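Local coordinates for hydrophilic protein, virA protein (Chromobacterium violaceum, PDB 3BO6) that acts as a phosphothreonine lyase effector, probably eliminating the phosphate group from phosphothreonine residues of host proteins rather than hydrolysing it, at residues A[6-11]-A[145-150]; A[30-35]-A[106-111]; A[38-43]-A[114-119]; A[80-85]-A[189-194]. One frame throughout, in Å; residues are numbered along the deposited sequence. Where two conformers were deposited one is given.

Interaction 1. Residues A[6-11]-A[145-150]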
loop_
_atom_site.group_PDB
_atom_site.type_symbol
_atom_site.label_atom_id
_atom_site.label_comp_id
_atom_site.label_asym_id
_atom_site.label_seq_id
_atom_site.Cartn_x
_atom_site.Cartn_y
_atom_site.Cartn_z
ATOM N N SER A 6 14.741 -12.817 -3.990
ATOM C CA SER A 6 15.208 -11.635 -3.267
ATOM C C SER A 6 15.733 -12.020 -1.881
ATOM O O SER A 6 15.208 -12.936 -1.238
ATOM C CB SER A 6 14.094 -10.593 -3.154
ATOM O OG SER A 6 13.073 -11.031 -2.273
ATOM N N ALA A 7 16.775 -11.331 -1.420
ATOM C CA ALA A 7 17.306 -11.589 -0.085
ATOM C C ALA A 7 16.244 -11.324 0.982
ATOM O O ALA A 7 16.162 -12.031 1.977
ATOM C CB ALA A 7 18.557 -10.752 0.178
ATOM N N THR A 8 15.434 -10.294 0.763
ATOM C CA THR A 8 14.341 -9.968 1.670
ATOM C C THR A 8 13.399 -11.161 1.845
ATOM O O THR A 8 13.030 -11.528 2.968
ATOM C CB THR A 8 13.560 -8.769 1.158
ATOM O OG1 THR A 8 14.444 -7.646 1.028
ATOM C CG2 THR A 8 12.421 -8.428 2.117
ATOM N N ASN A 9 13.013 -11.762 0.728
ATOM C CA ASN A 9 12.106 -12.900 0.755
ATOM C C ASN A 9 12.765 -14.154 1.368
ATOM O O ASN A 9 12.134 -14.887 2.124
ATOM C CB ASN A 9 11.571 -13.171 -0.651
ATOM C CG ASN A 9 10.426 -14.158 -0.652
ATOM O OD1 ASN A 9 9.498 -14.046 0.146
ATOM N ND2 ASN A 9 10.473 -15.120 -1.564
ATOM N N GLU A 10 14.033 -14.400 1.036
ATOM C CA GLU A 10 14.721 -15.551 1.626
ATOM C C GLU A 10 14.801 -15.459 3.154
ATOM O O GLU A 10 14.681 -16.466 3.861
ATOM C CB GLU A 10 16.108 -15.720 1.002
ATOM C CG GLU A 10 16.069 -16.104 -0.474
ATOM C CD GLU A 10 15.210 -17.328 -0.718
ATOM O OE1 GLU A 10 15.550 -18.405 -0.180
ATOM O OE2 GLU A 10 14.202 -17.223 -1.445
ATOM N N ASP A 11 14.997 -14.243 3.664
ATOM C CA ASP A 11 15.005 -14.021 5.107
ATOM C C ASP A 11 13.623 -14.286 5.720
ATOM O O ASP A 11 13.513 -14.872 6.793
ATOM C CB ASP A 11 15.489 -12.604 5.437
ATOM C CG ASP A 11 15.331 -12.272 6.893
ATOM O OD1 ASP A 11 16.107 -12.810 7.704
ATOM O OD2 ASP A 11 14.419 -11.490 7.235
ATOM N N SER A 145 17.741 -4.631 4.425
ATOM C CA SER A 145 16.585 -4.963 3.599
ATOM C C SER A 145 15.820 -6.169 4.137
ATOM O O SER A 145 15.127 -6.859 3.398
ATOM C CB SER A 145 16.957 -5.145 2.115
ATOM O OG SER A 145 17.404 -3.933 1.522
ATOM N N GLN A 146 15.928 -6.404 5.437
ATOM C CA GLN A 146 15.114 -7.427 6.066
ATOM C C GLN A 146 13.946 -6.763 6.790
ATOM O O GLN A 146 14.097 -5.682 7.370
ATOM C CB GLN A 146 15.937 -8.253 7.045
ATOM C CG GLN A 146 17.071 -8.987 6.342
ATOM C CD GLN A 146 17.894 -9.816 7.286
ATOM O OE1 GLN A 146 17.791 -9.674 8.500
ATOM N NE2 GLN A 146 18.731 -10.692 6.732
ATOM N N TYR A 147 12.788 -7.415 6.763
ATOM C CA TYR A 147 11.644 -6.964 7.547
ATOM C C TYR A 147 11.792 -7.387 9.010
ATOM O O TYR A 147 12.036 -8.551 9.302
ATOM C CB TYR A 147 10.358 -7.611 7.019
ATOM C CG TYR A 147 9.841 -7.099 5.694
ATOM C CD1 TYR A 147 9.195 -5.877 5.604
ATOM C CD2 TYR A 147 9.946 -7.863 4.536
ATOM C CE1 TYR A 147 8.701 -5.414 4.395
ATOM C CE2 TYR A 147 9.464 -7.403 3.326
ATOM C CZ TYR A 147 8.837 -6.180 3.264
ATOM O OH TYR A 147 8.351 -5.775 2.031
ATOM N N SER A 148 11.594 -6.456 9.937
ATOM C CA SER A 148 11.502 -6.833 11.344
ATOM C C SER A 148 10.073 -7.253 11.699
ATOM O O SER A 148 9.121 -6.846 11.028
ATOM C CB SER A 148 11.930 -5.664 12.244
ATOM O OG SER A 148 10.977 -4.615 12.221
ATOM N N ALA A 149 9.915 -8.049 12.757
ATOM C CA ALA A 149 8.575 -8.413 13.221
ATOM C C ALA A 149 7.738 -7.185 13.571
ATOM O O ALA A 149 6.549 -7.122 13.236
ATOM C CB ALA A 149 8.644 -9.365 14.397
ATOM N N SER A 150 8.351 -6.196 14.212
ATOM C CA SER A 150 7.649 -4.967 14.576
ATOM C C SER A 150 7.105 -4.255 13.340
ATOM O O SER A 150 5.960 -3.806 13.311
ATOM C CB SER A 150 8.572 -4.019 15.351
ATOM O OG SER A 150 8.773 -4.467 16.681
HETATM O O HOH W 1 18.489 -11.113 3.848
HETATM O O HOH W 2 12.959 -10.002 5.437
HETATM O O HOH W 3 13.508 -10.792 9.668
#
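Thr8 places OG1 anti to its carbonyl carbon (chi1 -59°) and CG2 anti to the backbone N, which turns OG1 onto the backbone of Ser145 and CG2 onto the ring of Tyr147. Thr8 OG1 donates to Ser145 O over 2.6 Å. The hydroxyl lies in the carbonyl plane, with a C=O...donor angle of 151°. Thr8 CG2 reaches Tyr147 CE2 at 3.4 Å, meeting the ring obliquely. The far end of this tyrosine is held by another part of the fold, since its hydroxyl bonds to Asp82 on strand 82-86.

The contact sets the first turn of the N-terminal helix 7-14 against the loop that leads into helix 149-168. Ser6 is the N-cap of the first helix: Ser6 OG accepts from Asn9 N. Ser148 caps the second.

Further along the helix, the carboxylate of Asp11 is stacked on the amide of Gln146. The two planes are only 8° apart, and Asp11 OD1 is 3.5 Å from Gln146 NE2. Three waters fill in the polar links. One joins Ala7 O to Gln146 NE2. A second donates to Thr8 O and to Asp11 OD2 and accepts from Tyr147 N, at 2.9 Å from that nitrogen. A third lies 2.7 Å from both Asp11 OD2 and Tyr147 O.

Interaction 2. Residues A[30-35]-A[106-111]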
loop_
_atom_site.group_PDB
_atom_site.type_symbol
_atom_site.label_atom_id
_atom_site.label_comp_id
_atom_site.label_asym_id
_atom_site.label_seq_id
_atom_site.Cartn_x
_atom_site.Cartn_y
_atom_site.Cartn_z
ATOM N N HIS A 30 -0.715 2.171 17.185
ATOM C CA HIS A 30 -1.310 3.454 17.547
ATOM C C HIS A 30 -0.879 4.462 16.482
ATOM O O HIS A 30 0.264 4.910 16.476
ATOM C CB HIS A 30 -0.800 3.839 18.946
ATOM C CG HIS A 30 -1.391 5.091 19.522
ATOM N ND1 HIS A 30 -0.865 6.339 19.273
ATOM C CD2 HIS A 30 -2.399 5.281 20.409
ATOM C CE1 HIS A 30 -1.559 7.249 19.936
ATOM N NE2 HIS A 30 -2.492 6.632 20.639
ATOM N N PHE A 31 -1.781 4.781 15.553
ATOM C CA PHE A 31 -1.449 5.689 14.452
ATOM C C PHE A 31 -2.091 7.058 14.684
ATOM O O PHE A 31 -3.311 7.193 14.601
ATOM C CB PHE A 31 -1.937 5.119 13.108
ATOM C CG PHE A 31 -1.375 3.766 12.779
ATOM C CD1 PHE A 31 -0.029 3.612 12.496
ATOM C CD2 PHE A 31 -2.195 2.653 12.747
ATOM C CE1 PHE A 31 0.492 2.361 12.167
ATOM C CE2 PHE A 31 -1.679 1.401 12.437
ATOM C CZ PHE A 31 -0.332 1.260 12.157
ATOM N N ARG A 32 -1.268 8.061 14.982
ATOM C CA ARG A 32 -1.766 9.426 15.116
ATOM C C ARG A 32 -2.051 10.018 13.734
ATOM O O ARG A 32 -1.121 10.267 12.957
ATOM C CB ARG A 32 -0.721 10.290 15.810
ATOM C CG ARG A 32 -0.501 9.944 17.261
ATOM C CD ARG A 32 0.715 10.679 17.790
ATOM N NE ARG A 32 1.946 10.080 17.286
ATOM C CZ ARG A 32 3.167 10.517 17.567
ATOM N NH1 ARG A 32 3.331 11.573 18.357
ATOM N NH2 ARG A 32 4.228 9.892 17.073
ATOM N N GLU A 33 -3.319 10.245 13.416
ATOM C CA GLU A 33 -3.639 10.797 12.101
ATOM C C GLU A 33 -3.153 12.224 11.935
ATOM O O GLU A 33 -3.151 13.032 12.879
ATOM C CB GLU A 33 -5.136 10.709 11.817
ATOM C CG GLU A 33 -5.591 9.283 11.608
ATOM C CD GLU A 33 -7.040 9.181 11.239
ATOM O OE1 GLU A 33 -7.421 8.170 10.607
ATOM O OE2 GLU A 33 -7.806 10.097 11.596
ATOM N N ALA A 34 -2.729 12.531 10.720
ATOM C CA ALA A 34 -2.381 13.900 10.379
ATOM C C ALA A 34 -3.632 14.749 10.201
ATOM O O ALA A 34 -4.526 14.403 9.426
ATOM C CB ALA A 34 -1.570 13.914 9.087
ATOM N N LEU A 35 -3.670 15.869 10.910
ATOM C CA LEU A 35 -4.567 16.981 10.605
ATOM C C LEU A 35 -3.881 17.933 9.608
ATOM O O LEU A 35 -2.653 18.016 9.582
ATOM C CB LEU A 35 -4.892 17.735 11.896
ATOM C CG LEU A 35 -3.732 18.385 12.674
ATOM C CD1 LEU A 35 -2.544 17.434 12.891
ATOM C CD2 LEU A 35 -3.260 19.689 12.027
ATOM N N SER A 106 0.262 10.176 8.110
ATOM C CA SER A 106 0.566 10.057 9.538
ATOM C C SER A 106 2.060 9.944 9.826
ATOM O O SER A 106 2.779 9.217 9.129
ATOM C CB SER A 106 -0.143 8.826 10.116
ATOM O OG SER A 106 0.252 8.570 11.468
ATOM N N VAL A 107 2.515 10.612 10.891
ATOM C CA VAL A 107 3.891 10.466 11.366
ATOM C C VAL A 107 4.186 9.002 11.738
ATOM O O VAL A 107 5.351 8.563 11.783
ATOM C CB VAL A 107 4.145 11.370 12.594
ATOM C CG1 VAL A 107 3.197 11.006 13.732
ATOM C CG2 VAL A 107 5.590 11.269 13.047
ATOM N N ASP A 108 3.128 8.245 12.015
ATOM C CA ASP A 108 3.252 6.859 12.442
ATOM C C ASP A 108 3.045 5.845 11.317
ATOM O O ASP A 108 3.135 4.642 11.544
ATOM C CB ASP A 108 2.262 6.565 13.585
ATOM C CG ASP A 108 2.505 7.423 14.817
ATOM O OD1 ASP A 108 3.680 7.627 15.201
ATOM O OD2 ASP A 108 1.511 7.902 15.394
ATOM N N SER A 109 2.773 6.321 10.099
ATOM C CA SER A 109 2.531 5.396 9.007
ATOM C C SER A 109 3.801 4.629 8.670
ATOM O O SER A 109 4.881 5.214 8.620
ATOM C CB SER A 109 2.088 6.140 7.749
ATOM O OG SER A 109 2.112 5.236 6.645
ATOM N N PRO A 110 3.675 3.316 8.409
ATOM C CA PRO A 110 4.833 2.527 7.977
ATOM C C PRO A 110 5.085 2.615 6.473
ATOM O O PRO A 110 6.014 1.969 6.016
ATOM C CB PRO A 110 4.425 1.100 8.345
ATOM C CG PRO A 110 2.956 1.095 8.160
ATOM C CD PRO A 110 2.460 2.496 8.531
ATOM N N ILE A 111 4.288 3.390 5.734
ATOM C CA ILE A 111 4.403 3.483 4.287
ATOM C C ILE A 111 5.097 4.794 3.907
ATOM O O ILE A 111 4.535 5.882 4.067
ATOM C CB ILE A 111 3.019 3.385 3.607
ATOM C CG1 ILE A 111 2.329 2.055 3.980
ATOM C CG2 ILE A 111 3.144 3.594 2.072
ATOM C CD1 ILE A 111 3.109 0.791 3.557
HETATM O O HOH W 4 1.628 6.978 18.215
HETATM O O HOH W 5 0.550 12.357 12.186
#
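Asp108 OD2 is gripped by two nitrogens of Arg32 and by a water. Arg32 N donates over 2.8 Å to the anti lone pair of Asp108 OD2. Arg32 NE reaches the same Asp108 OD2 at 2.9 Å on the syn side. Asp108 sits in a type I beta turn from Ser106 to Ser109, in the loop between helix 93-104 and strand 113-117. The partner segment is the irregular stretch that follows helix 16-24.

The salt bridge is side-on and two-pronged. Arg32 NH2 donates to Asp108 OD1 over 3.0 Å, again on a syn lone pair. Guanidinium and carboxylate are nearly coplanar, 18° apart. The bend at chi3 of Arg32 (-74°) lets the guanidinium and the backbone N reach the same carboxylate. Val107 CG1 lies over one guanidinium face. The third donor to Asp108 OD2 is a water that also bonds to His30 ND1.

Ser106 ties the turn from the other end. Ser106 OG accepts from Asp108 N, an ST turn, and donates to Arg32 O over 2.6 Å from above the carbonyl plane. A second water joins Arg32 O to Val107 N. The Phe31 ring packs beside the same turn, and Phe158 of helix 149-168 meets it edge-to-face. At the edge of the Phe31 ring, near its plane, CD1 lies 3.5 Å from Asp108 O.

Interaction 3. Residues A[38-43]-A[114-119]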
loop_
_atom_site.group_PDB
_atom_site.type_symbol
_atom_site.label_atom_id
_atom_site.label_comp_id
_atom_site.label_asym_id
_atom_site.label_seq_id
_atom_site.Cartn_x
_atom_site.Cartn_y
_atom_site.Cartn_z
ATOM N N PRO A 38 -3.389 17.685 2.664
ATOM C CA PRO A 38 -4.056 18.196 1.465
ATOM C C PRO A 38 -5.380 17.471 1.255
ATOM O O PRO A 38 -5.560 16.357 1.782
ATOM C CB PRO A 38 -3.084 17.812 0.329
ATOM C CG PRO A 38 -1.793 17.537 0.988
ATOM C CD PRO A 38 -2.113 17.023 2.349
ATOM N N ASP A 39 -6.308 18.071 0.515
ATOM C CA ASP A 39 -7.414 17.266 0.013
ATOM C C ASP A 39 -7.070 16.746 -1.382
ATOM O O ASP A 39 -5.987 17.019 -1.905
ATOM C CB ASP A 39 -8.772 17.995 0.082
ATOM C CG ASP A 39 -8.869 19.186 -0.854
ATOM O OD1 ASP A 39 -7.942 19.425 -1.648
ATOM O OD2 ASP A 39 -9.901 19.884 -0.770
ATOM N N TYR A 40 -7.981 15.979 -1.972
ATOM C CA TYR A 40 -7.674 15.304 -3.225
ATOM C C TYR A 40 -7.354 16.310 -4.337
ATOM O O TYR A 40 -6.327 16.197 -5.025
ATOM C CB TYR A 40 -8.840 14.409 -3.638
ATOM C CG TYR A 40 -8.593 13.669 -4.933
ATOM C CD1 TYR A 40 -7.732 12.592 -4.986
ATOM C CD2 TYR A 40 -9.224 14.060 -6.101
ATOM C CE1 TYR A 40 -7.518 11.905 -6.172
ATOM C CE2 TYR A 40 -9.015 13.385 -7.292
ATOM C CZ TYR A 40 -8.160 12.315 -7.321
ATOM O OH TYR A 40 -7.931 11.649 -8.512
ATOM N N SER A 41 -8.249 17.282 -4.519
ATOM C CA SER A 41 -8.083 18.275 -5.573
ATOM C C SER A 41 -6.816 19.112 -5.359
ATOM O O SER A 41 -6.140 19.469 -6.314
ATOM C CB SER A 41 -9.317 19.172 -5.661
ATOM O OG SER A 41 -9.190 20.085 -6.735
ATOM N N GLY A 42 -6.488 19.401 -4.105
ATOM C CA GLY A 42 -5.273 20.130 -3.782
ATOM C C GLY A 42 -4.016 19.350 -4.113
ATOM O O GLY A 42 -3.037 19.892 -4.642
ATOM N N MET A 43 -4.028 18.066 -3.789
ATOM C CA MET A 43 -2.871 17.268 -4.135
ATOM C C MET A 43 -2.610 17.274 -5.647
ATOM O O MET A 43 -1.447 17.211 -6.074
ATOM C CB MET A 43 -2.970 15.852 -3.590
ATOM C CG MET A 43 -1.700 15.076 -3.846
ATOM S SD MET A 43 -1.506 13.662 -2.768
ATOM C CE MET A 43 0.063 13.055 -3.369
ATOM N N TRP A 114 3.604 6.358 -1.676
ATOM C CA TRP A 114 2.327 5.911 -2.235
ATOM C C TRP A 114 1.900 6.858 -3.357
ATOM O O TRP A 114 2.496 7.919 -3.522
ATOM C CB TRP A 114 1.250 5.792 -1.123
ATOM C CG TRP A 114 1.047 7.019 -0.260
ATOM C CD1 TRP A 114 1.640 7.279 0.938
ATOM C CD2 TRP A 114 0.176 8.131 -0.534
ATOM N NE1 TRP A 114 1.197 8.506 1.428
ATOM C CE2 TRP A 114 0.300 9.036 0.540
ATOM C CE3 TRP A 114 -0.688 8.445 -1.585
ATOM C CZ2 TRP A 114 -0.403 10.241 0.589
ATOM C CZ3 TRP A 114 -1.390 9.641 -1.533
ATOM C CH2 TRP A 114 -1.237 10.527 -0.461
ATOM N N LYS A 115 0.916 6.449 -4.155
ATOM C CA LYS A 115 0.321 7.301 -5.233
ATOM C C LYS A 115 -1.151 6.963 -5.298
ATOM O O LYS A 115 -1.544 6.044 -4.644
ATOM C CB LYS A 115 1.044 7.107 -6.560
ATOM C CG LYS A 115 0.861 5.762 -7.208
ATOM C CD LYS A 115 1.829 5.681 -8.388
ATOM C CE LYS A 115 1.556 4.489 -9.257
ATOM N NZ LYS A 115 2.599 4.452 -10.342
ATOM N N VAL A 116 -1.877 7.955 -5.831
ATOM C CA VAL A 116 -3.301 7.894 -6.093
ATOM C C VAL A 116 -3.558 8.315 -7.538
ATOM O O VAL A 116 -2.908 9.221 -8.056
ATOM C CB VAL A 116 -4.115 8.770 -5.088
ATOM C CG1 VAL A 116 -3.781 10.251 -5.238
ATOM C CG2 VAL A 116 -5.596 8.529 -5.238
ATOM N N THR A 117 -4.506 7.663 -8.196
ATOM C CA THR A 117 -4.712 7.954 -9.592
ATOM C C THR A 117 -5.369 9.325 -9.677
ATOM O O THR A 117 -6.209 9.690 -8.835
ATOM C CB THR A 117 -5.765 6.942 -10.080
ATOM O OG1 THR A 117 -5.250 5.617 -9.908
ATOM C CG2 THR A 117 -6.148 7.165 -11.563
ATOM N N ASP A 118 -4.989 10.078 -10.703
ATOM C CA ASP A 118 -5.658 11.328 -11.040
ATOM C C ASP A 118 -6.870 10.998 -11.898
ATOM O O ASP A 118 -6.743 10.660 -13.091
ATOM C CB ASP A 118 -4.702 12.243 -11.807
ATOM C CG ASP A 118 -5.326 13.599 -12.137
ATOM O OD1 ASP A 118 -6.565 13.723 -12.039
ATOM O OD2 ASP A 118 -4.564 14.513 -12.490
ATOM N N MET A 119 -8.052 11.131 -11.320
ATOM C CA MET A 119 -9.269 10.670 -11.973
ATOM C C MET A 119 -9.694 11.563 -13.140
ATOM O O MET A 119 -10.544 11.178 -13.940
ATOM C CB MET A 119 -10.404 10.545 -10.950
ATOM C CG MET A 119 -10.120 9.499 -9.853
ATOM S SD MET A 119 -9.657 7.846 -10.447
ATOM C CE MET A 119 -11.203 7.280 -11.121
#
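The short helix 40-44 packs against strand 113-117 of the antiparallel sheet and the turn that follows it. Asp39 is the N-cap of this helix and accepts from Gly42 N through OD1. The next residue, Tyr40, carries the contact. Its CG lies anti to the backbone N (chi1 -180°), which lets the ring span the gap between helix and strand end. There Tyr40 OH donates to Thr117 O over 2.6 Å, in the carbonyl plane and on a lone pair. Tyr40 OH also accepts from Met119 N at 2.9 Å. One phenol oxygen thus pairs with two backbone groups where the strand ends. Met119 CG packs 3.3 Å from Tyr40 OH. Along the ring edge, Tyr40 CE1 meets Val116 CG2 at 4.0 Å.

Met43 makes the second touch. Its extended chain brings SD to Trp114 CH2 at 3.9 Å, an oblique Met-aromatic contact in which SD lies 62° off the normal of the six-membered ring. The indole N-H of Trp114 is taken by Leu104 O. Phe97 of helix 93-104 touches Met43. A short helix joined to the sheet by an aromatic and a methionine is in keeping with the alpha/beta fold of this lyase.

Interaction 4. Residues A[80-85]-A[189-194]. With SO4 (sulfate ion), chain C.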
loop_
_atom_site.group_PDB
_atom_site.type_symbol
_atom_site.label_atom_id
_atom_site.label_comp_id
_atom_site.label_asym_id
_atom_site.label_seq_id
_atom_site.Cartn_x
_atom_site.Cartn_y
_atom_site.Cartn_z
ATOM N N ALA A 80 11.459 -4.340 -2.138
ATOM C CA ALA A 80 11.558 -5.759 -2.438
ATOM C C ALA A 80 10.317 -6.257 -3.173
ATOM O O ALA A 80 10.040 -7.462 -3.215
ATOM C CB ALA A 80 11.798 -6.548 -1.148
ATOM N N GLY A 81 9.575 -5.323 -3.770
ATOM C CA GLY A 81 8.452 -5.672 -4.624
ATOM C C GLY A 81 7.080 -5.706 -3.980
ATOM O O GLY A 81 6.087 -5.793 -4.686
ATOM N N ASP A 82 7.008 -5.642 -2.650
ATOM C CA ASP A 82 5.710 -5.770 -1.992
ATOM C C ASP A 82 4.886 -4.497 -2.112
ATOM O O ASP A 82 5.357 -3.396 -1.782
ATOM C CB ASP A 82 5.907 -6.189 -0.536
ATOM C CG ASP A 82 6.618 -7.511 -0.424
ATOM O OD1 ASP A 82 6.158 -8.472 -1.061
ATOM O OD2 ASP A 82 7.647 -7.600 0.285
ATOM N N LYS A 83 3.666 -4.623 -2.618
ATOM C CA LYS A 83 2.812 -3.451 -2.759
ATOM C C LYS A 83 1.359 -3.805 -2.510
ATOM O O LYS A 83 0.905 -4.942 -2.723
ATOM C CB LYS A 83 3.003 -2.799 -4.134
ATOM C CG LYS A 83 2.433 -3.596 -5.293
ATOM C CD LYS A 83 3.112 -3.225 -6.642
ATOM C CE LYS A 83 2.877 -1.782 -7.026
ATOM N NZ LYS A 83 3.621 -1.448 -8.282
ATOM N N PHE A 84 0.617 -2.805 -2.050
ATOM C CA PHE A 84 -0.820 -2.925 -1.908
ATOM C C PHE A 84 -1.532 -1.980 -2.840
ATOM O O PHE A 84 -1.035 -0.896 -3.144
ATOM C CB PHE A 84 -1.273 -2.550 -0.487
ATOM C CG PHE A 84 -0.708 -3.418 0.590
ATOM C CD1 PHE A 84 0.242 -2.919 1.476
ATOM C CD2 PHE A 84 -1.175 -4.709 0.770
ATOM C CE1 PHE A 84 0.750 -3.710 2.508
ATOM C CE2 PHE A 84 -0.680 -5.515 1.796
ATOM C CZ PHE A 84 0.294 -5.005 2.660
ATOM N N HIS A 85 -2.734 -2.368 -3.242
ATOM C CA HIS A 85 -3.648 -1.445 -3.888
ATOM C C HIS A 85 -4.849 -1.288 -2.981
ATOM O O HIS A 85 -5.146 -2.169 -2.156
ATOM C CB HIS A 85 -4.088 -2.007 -5.234
ATOM C CG HIS A 85 -2.970 -2.164 -6.210
ATOM N ND1 HIS A 85 -2.525 -3.394 -6.634
ATOM C CD2 HIS A 85 -2.214 -1.242 -6.854
ATOM C CE1 HIS A 85 -1.535 -3.226 -7.498
ATOM N NE2 HIS A 85 -1.335 -1.930 -7.654
ATOM N N VAL A 189 -8.508 -3.561 0.196
ATOM C CA VAL A 189 -7.085 -3.738 -0.040
ATOM C C VAL A 189 -6.783 -5.049 -0.763
ATOM O O VAL A 189 -7.440 -6.081 -0.531
ATOM C CB VAL A 189 -6.310 -3.677 1.293
ATOM C CG1 VAL A 189 -4.834 -3.986 1.083
ATOM C CG2 VAL A 189 -6.490 -2.301 1.954
ATOM N N SER A 190 -5.794 -4.997 -1.652
ATOM C CA SER A 190 -5.263 -6.210 -2.284
ATOM C C SER A 190 -3.760 -6.101 -2.450
ATOM O O SER A 190 -3.185 -5.019 -2.257
ATOM C CB SER A 190 -5.969 -6.523 -3.610
ATOM O OG SER A 190 -5.807 -5.458 -4.534
ATOM N N TYR A 191 -3.120 -7.212 -2.792
ATOM C CA TYR A 191 -1.660 -7.311 -2.792
ATOM C C TYR A 191 -1.081 -7.959 -4.041
ATOM O O TYR A 191 -1.678 -8.872 -4.613
ATOM C CB TYR A 191 -1.260 -8.192 -1.608
ATOM C CG TYR A 191 0.192 -8.663 -1.627
ATOM C CD1 TYR A 191 1.216 -7.834 -1.170
ATOM C CD2 TYR A 191 0.528 -9.931 -2.111
ATOM C CE1 TYR A 191 2.541 -8.273 -1.164
ATOM C CE2 TYR A 191 1.852 -10.362 -2.124
ATOM C CZ TYR A 191 2.839 -9.536 -1.644
ATOM O OH TYR A 191 4.157 -9.979 -1.645
ATOM N N ARG A 192 0.097 -7.503 -4.442
ATOM C CA ARG A 192 0.952 -8.327 -5.300
ATOM C C ARG A 192 2.411 -8.023 -5.035
ATOM O O ARG A 192 2.752 -7.019 -4.390
ATOM C CB ARG A 192 0.625 -8.211 -6.800
ATOM C CG ARG A 192 1.131 -6.948 -7.465
ATOM C CD ARG A 192 0.728 -6.876 -8.957
ATOM N NE ARG A 192 1.501 -5.861 -9.689
ATOM C CZ ARG A 192 2.662 -6.111 -10.281
ATOM N NH1 ARG A 192 3.175 -7.346 -10.246
ATOM N NH2 ARG A 192 3.304 -5.132 -10.913
ATOM N N ASN A 193 3.279 -8.919 -5.495
ATOM C CA ASN A 193 4.714 -8.669 -5.458
ATOM C C ASN A 193 5.289 -8.437 -6.850
ATOM O O ASN A 193 5.154 -9.282 -7.729
ATOM C CB ASN A 193 5.457 -9.819 -4.772
ATOM C CG ASN A 193 6.944 -9.552 -4.693
ATOM O OD1 ASN A 193 7.648 -9.681 -5.700
ATOM N ND2 ASN A 193 7.420 -9.115 -3.536
ATOM N N GLU A 194 5.950 -7.299 -7.043
ATOM C CA GLU A 194 6.444 -6.896 -8.370
ATOM C C GLU A 194 7.484 -7.827 -8.961
ATOM O O GLU A 194 7.595 -7.927 -10.179
ATOM C CB GLU A 194 7.110 -5.520 -8.297
ATOM C CG GLU A 194 6.189 -4.394 -8.068
ATOM C CD GLU A 194 6.829 -3.056 -8.398
ATOM O OE1 GLU A 194 6.217 -2.035 -8.063
ATOM O OE2 GLU A 194 7.943 -3.036 -8.965
HETATM S S SO4 C . 0.861 -2.176 -10.397
HETATM O O1 SO4 C . 0.099 -3.396 -10.060
HETATM O O2 SO4 C . 2.273 -2.497 -10.545
HETATM O O3 SO4 C . 0.357 -1.637 -11.647
HETATM O O4 SO4 C . 0.720 -1.192 -9.321
#
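Lys83 and Arg192 form a hydrogen-bonded pair between antiparallel strands 82-86 and 189-193, the latter an outermost strand of the sheet. Both send CG between the backbone N and carbonyl carbon (chi1 71° and 77°), and with His85 they reach one sulfate on that face. Lys83 bends at chi3, which brings NZ to sulfate O2 at 2.8 Å and to Glu194 OE1 at 2.7 Å. Arg192 is extended to NE and binds edge-on: NE donates to O1 and NH2 to O2. His85 NE2 donates to sulfate O4 over 2.7 Å. His85 ND1 is hydrogen-bonded to Asp180, which would hold the ring's rotation. Arg127 and Arg199 complete the site. The sulfate probably comes from the crystallisation liquor, and its place is consistent with a phosphate pocket.

On the other face, Phe84 CD2 packs on Val189 CG1 at 3.7 Å. Tyr191 holds CG anti to the backbone N (chi1 167°), which lays the ring along the neighbouring strand, with OH at Asp82. Asn193 ND2 donates to Ala80 O, and its OD1 accepts from Leu195 N. Asp82 OD1 is gripped from opposite faces of its carboxylate plane, by Tyr191 OH at 2.6 Å and Asn193 ND2 at 2.9 Å.

Interactions 1 and 4 touch directly. Tyr147 OH lies 2.6 Å from Asp82 OD2, a probable hydrogen bond, and Thr8 OG1 packs 3.6 Å from Ala80 CB. Tyr147 thus meets Asp82 on the face that does not carry the sulfate, while Thr8 meets the loop before strand 82-86. Of the four, only interaction 4 contacts the sulfate, whose site is consistent with a phosphate pocket. Interaction 3 reaches the same sheet, its nearest atoms about 6 Å from interaction 4 and its centre about 20 Å away. Interactions 2 and 3 adjoin in the sequence. Interactions 1 and 3 lie on opposite sides of the chain's centre, about 31 Å apart between centres.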